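YcaO (Methanopyrus kandleri, PDB 6CIB) binds ATP-type nucleotides with magnesium and probably uses ATP to activate peptide amide bonds for backbone thioamidation. Local coordinates at residues 173-179 and 367-372. Numbering follows the deposited sequence.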
loop_
_atom_site.group_PDB
_atom_site.type_symbol
_atom_site.label_atom_id
_atom_site.label_comp_id
_atom_site.label_asym_id
_atom_site.label_seq_id
_atom_site.Cartn_x
_atom_site.Cartn_y
_atom_site.Cartn_z
ATOM N N ILE A 173 5.007 10.722 8.330
ATOM C CA ILE A 173 6.101 11.536 8.869
ATOM C C ILE A 173 6.262 12.869 8.125
ATOM O O ILE A 173 6.359 13.921 8.757
ATOM C CB ILE A 173 7.411 10.691 8.987
ATOM C CG1 ILE A 173 7.613 10.247 10.434
ATOM C CG2 ILE A 173 8.663 11.425 8.531
ATOM C CD1 ILE A 173 6.592 9.244 10.921
ATOM N N VAL A 174 6.253 12.806 6.794
ATOM C CA VAL A 174 6.332 13.986 5.929
ATOM C C VAL A 174 5.170 14.960 6.183
ATOM O O VAL A 174 5.400 16.153 6.323
ATOM C CB VAL A 174 6.465 13.578 4.431
ATOM C CG1 VAL A 174 6.301 14.772 3.488
ATOM C CG2 VAL A 174 7.814 12.912 4.186
ATOM N N GLU A 175 3.943 14.447 6.273
ATOM C CA GLU A 175 2.762 15.285 6.530
ATOM C C GLU A 175 2.678 15.829 7.968
ATOM O O GLU A 175 2.295 16.982 8.167
ATOM C CB GLU A 175 1.453 14.555 6.172
ATOM C CG GLU A 175 1.323 14.072 4.726
ATOM C CD GLU A 175 1.241 15.170 3.673
ATOM O OE1 GLU A 175 1.102 16.363 4.006
ATOM O OE2 GLU A 175 1.315 14.828 2.474
ATOM N N TYR A 176 3.025 15.003 8.955
ATOM C CA TYR A 176 2.980 15.407 10.370
ATOM C C TYR A 176 3.925 16.579 10.667
ATOM O O TYR A 176 3.516 17.552 11.295
ATOM C CB TYR A 176 3.301 14.219 11.283
ATOM C CG TYR A 176 3.022 14.446 12.755
ATOM C CD1 TYR A 176 1.742 14.243 13.285
ATOM C CD2 TYR A 176 4.044 14.839 13.626
ATOM C CE1 TYR A 176 1.484 14.439 14.638
ATOM C CE2 TYR A 176 3.798 15.040 14.983
ATOM C CZ TYR A 176 2.518 14.838 15.482
ATOM O OH TYR A 176 2.271 15.031 16.820
ATOM N N PHE A 177 5.171 16.475 10.197
ATOM C CA PHE A 177 6.201 17.490 10.419
ATOM C C PHE A 177 6.302 18.497 9.284
ATOM O O PHE A 177 7.098 19.434 9.373
ATOM C CB PHE A 177 7.572 16.835 10.602
ATOM C CG PHE A 177 7.696 16.013 11.849
ATOM C CD1 PHE A 177 7.733 16.622 13.110
ATOM C CD2 PHE A 177 7.791 14.622 11.768
ATOM C CE1 PHE A 177 7.857 15.853 14.264
ATOM C CE2 PHE A 177 7.913 13.850 12.920
ATOM C CZ PHE A 177 7.947 14.466 14.168
ATOM N N ARG A 178 5.509 18.300 8.228
ATOM C CA ARG A 178 5.599 19.095 6.988
ATOM C C ARG A 178 7.040 19.186 6.476
ATOM O O ARG A 178 7.561 20.274 6.204
ATOM C CB ARG A 178 4.931 20.465 7.142
ATOM C CG ARG A 178 3.432 20.357 7.304
ATOM C CD ARG A 178 2.747 21.682 7.064
ATOM N NE ARG A 178 1.408 21.451 6.533
ATOM C CZ ARG A 178 1.025 21.720 5.288
ATOM N NH1 ARG A 178 1.867 22.264 4.414
ATOM N NH2 ARG A 178 -0.220 21.457 4.918
ATOM N N ILE A 179 7.673 18.015 6.383
ATOM C CA ILE A 179 9.002 17.857 5.802
ATOM C C ILE A 179 8.922 18.156 4.306
ATOM O O ILE A 179 7.943 17.792 3.650
ATOM C CB ILE A 179 9.561 16.423 6.034
ATOM C CG1 ILE A 179 9.660 16.124 7.542
ATOM C CG2 ILE A 179 10.914 16.237 5.344
ATOM C CD1 ILE A 179 10.054 14.704 7.901
HETATM N N MSE A 367 6.188 8.653 17.434
HETATM C CA MSE A 367 6.637 9.898 16.814
HETATM C C MSE A 367 7.727 10.515 17.649
HETATM O O MSE A 367 7.562 10.652 18.863
HETATM C CB MSE A 367 5.422 10.820 16.712
HETATM C CG MSE A 367 5.495 11.788 15.536
HETATM SE SE MSE A 367 5.507 10.796 13.832
HETATM C CE MSE A 367 3.609 11.015 13.356
ATOM N N PRO A 368 8.872 10.881 17.022
ATOM C CA PRO A 368 9.871 11.645 17.779
ATOM C C PRO A 368 9.446 13.112 17.934
ATOM O O PRO A 368 8.543 13.575 17.225
ATOM C CB PRO A 368 11.136 11.523 16.924
ATOM C CG PRO A 368 10.640 11.321 15.534
ATOM C CD PRO A 368 9.305 10.633 15.632
ATOM N N GLU A 369 10.085 13.819 18.863
ATOM C CA GLU A 369 9.811 15.241 19.117
ATOM C C GLU A 369 10.268 16.168 17.973
ATOM O O GLU A 369 9.672 17.229 17.759
ATOM C CB GLU A 369 10.388 15.672 20.484
ATOM C CG GLU A 369 11.915 15.774 20.596
ATOM C CD GLU A 369 12.634 14.430 20.658
ATOM O OE1 GLU A 369 13.077 14.042 21.761
ATOM O OE2 GLU A 369 12.766 13.764 19.606
ATOM N N LYS A 370 11.305 15.742 17.243
ATOM C CA LYS A 370 11.927 16.511 16.153
ATOM C C LYS A 370 11.863 15.741 14.813
ATOM O O LYS A 370 11.883 14.502 14.824
ATOM C CB LYS A 370 13.388 16.826 16.519
ATOM C CG LYS A 370 13.972 18.068 15.858
ATOM C CD LYS A 370 15.361 18.394 16.380
ATOM C CE LYS A 370 15.899 19.659 15.732
ATOM N NZ LYS A 370 17.273 19.986 16.204
ATOM N N PRO A 371 11.768 16.461 13.662
ATOM C CA PRO A 371 11.882 15.799 12.347
ATOM C C PRO A 371 13.223 15.068 12.150
ATOM O O PRO A 371 14.268 15.622 12.510
ATOM C CB PRO A 371 11.772 16.961 11.356
ATOM C CG PRO A 371 10.966 17.983 12.067
ATOM C CD PRO A 371 11.323 17.864 13.521
ATOM N N PRO A 372 13.193 13.829 11.597
ATOM C CA PRO A 372 14.427 13.065 11.351
ATOM C C PRO A 372 15.339 13.732 10.306
ATOM O O PRO A 372 15.024 13.729 9.110
ATOM C CB PRO A 372 13.912 11.701 10.854
ATOM C CG PRO A 372 12.487 11.633 11.294
ATOM C CD PRO A 372 11.997 13.047 11.226
#
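Phe177 and Pro371 bring the backbones closest, 6.2 Å from CA to CA, where the proline-rich C-terminal tail of this YcaO protein lies against one side of the end of helix 154-177. Arg178, with positive phi, turns the chain out of the helix there. The tail has no regular structure, and its prolines suit it, offering apolar rings while lacking a backbone N-H that would need a partner. Phe177 is the centre of the contact, its flat ring held between Pro371 CA, over the centre of one face in a CH-pi contact 4.2 Å from the centroid, and Tyr176 CD2 on the opposite face. Ile179 CD1 approaches CD of the poorly ordered Pro372 only loosely, at 4.2 Å. Met367, a selenomethionine, reaches the helix with an unbranched chain that can bend: the bend at chi2 (63°) brings SE to Ile173 CD1, 3.5 Å away, and the further bend at chi3 (100°) carries the methyl CE over one face of the Tyr176 ring, 3.8 Å from the centroid and displaced toward the rim, with SE oblique to the same ring in a Met-aromatic contact. Tyr176 also meets Tyr357 edge-to-face. At the Phe177 edge, CZ points in the ring plane at the carbonyl oxygen Pro368 O, 3.2 Å away.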